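Local atomic coordinates of endoribonuclease MazF3 (Mycobacterium tuberculosis, PDB entry 5UCT), a protein that cleaves mRNA and 23S rRNA as the toxin of a type II toxin-antitoxin system, cutting predominantly after the first two uridines of 5'-UUCCU-3'. Residues A50-N55 with A82-A87. Numbering follows the deposited sequence.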
# COMPACT_ATOMS: atom_id res chain seq x y z
N ALA A 50 11.02 6.01 20.59
CA ALA A 50 12.43 5.66 20.72
C ALA A 50 12.63 4.18 21.02
O ALA A 50 13.72 3.66 20.76
CB ALA A 50 13.07 6.51 21.82
N VAL A 51 11.62 3.51 21.57
CA VAL A 51 11.70 2.07 21.76
C VAL A 51 11.89 1.36 20.43
O VAL A 51 12.70 0.43 20.31
CB VAL A 51 10.44 1.56 22.50
CG1 VAL A 51 10.34 0.05 22.42
CG2 VAL A 51 10.46 2.03 23.95
N ASN A 52 11.18 1.81 19.40
CA ASN A 52 11.29 1.17 18.09
C ASN A 52 12.63 1.47 17.44
O ASN A 52 13.19 0.62 16.73
CB ASN A 52 10.14 1.62 17.19
CG ASN A 52 8.78 1.40 17.83
OD1 ASN A 52 8.25 2.28 18.50
ND2 ASN A 52 8.21 0.22 17.62
N GLY A 53 13.17 2.67 17.66
CA GLY A 53 14.49 3.00 17.14
C GLY A 53 14.62 4.41 16.60
O GLY A 53 15.55 4.71 15.85
N LEU A 54 13.70 5.29 16.99
CA LEU A 54 13.71 6.68 16.55
C LEU A 54 14.25 7.58 17.65
O LEU A 54 14.39 7.19 18.81
CB LEU A 54 12.30 7.13 16.13
CG LEU A 54 11.64 6.46 14.92
CD1 LEU A 54 12.65 6.27 13.79
CD2 LEU A 54 10.97 5.14 15.29
N ASN A 55 14.57 8.82 17.27
CA ASN A 55 14.96 9.82 18.25
C ASN A 55 13.71 10.37 18.93
O ASN A 55 13.36 9.94 20.04
CB ASN A 55 15.75 10.95 17.58
CG ASN A 55 16.99 10.46 16.87
OD1 ASN A 55 17.63 9.50 17.31
ND2 ASN A 55 17.34 11.11 15.77
N ALA A 82 5.57 -6.81 18.44
CA ALA A 82 4.46 -7.68 18.08
C ALA A 82 3.15 -7.24 18.73
O ALA A 82 2.08 -7.59 18.22
CB ALA A 82 4.77 -9.12 18.46
N SER A 83 3.21 -6.49 19.83
CA SER A 83 2.00 -5.96 20.44
C SER A 83 1.36 -4.86 19.60
O SER A 83 0.17 -4.57 19.78
CB SER A 83 2.31 -5.43 21.84
OG SER A 83 3.33 -4.45 21.81
N GLN A 84 2.11 -4.25 18.68
CA GLN A 84 1.58 -3.23 17.79
C GLN A 84 0.98 -3.81 16.51
O GLN A 84 0.35 -3.07 15.75
CB GLN A 84 2.68 -2.23 17.42
CG GLN A 84 3.21 -1.42 18.60
CD GLN A 84 4.44 -0.61 18.24
OE1 GLN A 84 5.52 -1.16 18.02
NE2 GLN A 84 4.28 0.71 18.17
N GLU A 85 1.16 -5.11 16.27
CA GLU A 85 0.62 -5.72 15.06
C GLU A 85 -0.89 -5.58 14.90
O GLU A 85 -1.33 -5.31 13.78
CB GLU A 85 1.03 -7.20 15.01
CG GLU A 85 2.51 -7.42 14.73
CD GLU A 85 2.92 -6.95 13.35
OE1 GLU A 85 2.08 -7.01 12.43
OE2 GLU A 85 4.08 -6.52 13.19
N PRO A 86 -1.72 -5.76 15.94
CA PRO A 86 -3.17 -5.58 15.72
C PRO A 86 -3.53 -4.19 15.25
O PRO A 86 -4.44 -4.04 14.41
CB PRO A 86 -3.77 -5.89 17.10
CG PRO A 86 -2.64 -5.73 18.06
CD PRO A 86 -1.44 -6.20 17.32
N ALA A 87 -2.85 -3.16 15.75
CA ALA A 87 -3.15 -1.80 15.31
C ALA A 87 -2.73 -1.56 13.87
O ALA A 87 -3.37 -0.77 13.16
CB ALA A 87 -2.47 -0.79 16.24
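Asn52 and Gln84 meet through their side-chain amides alone, reaching for each other from opposite directions between backbones whose nearest CA atoms, those of Asn52 and Gln84, are 10.7 Å apart. Asn52 starts from a CB directed at segment 82-87. Its CG, set beside the backbone N and anti to the carbonyl carbon (chi1 -54°), carries two polar tips with different tasks. OD1 turns back to accept a hydrogen bond from the backbone N of Asp49, fastening the amide within its own loop. ND2 faces segment 82-87 and donates to Gln84 OE1 at 3.0 Å, with an N-H...O angle of 149°. The acceptor lies almost in the amide plane of Asn52, and the donor arrives in the carbonyl plane on a lone pair of OE1; the two amides are nearly coplanar, 29° apart. ND2 also donates to the carbonyl O of Tyr79, at the end of strand 73-79. Asparagine suits this buried place because one short, flat group offers both an acceptor and a two-hydrogen donor. Glutamine suits the other side because its chain, extended beyond CG, carries OE1 far enough to meet the shorter asparagine while touching Val48; its OE1 takes a further, weak bond from Leu81 N. The arrangement is an amide-to-amide hydrogen bond between side chains in the SH3-like beta barrel of the MazF family, tying the loop between strands 45-48 and 58-61 to segment 82-87, which runs on into the C-terminal helix.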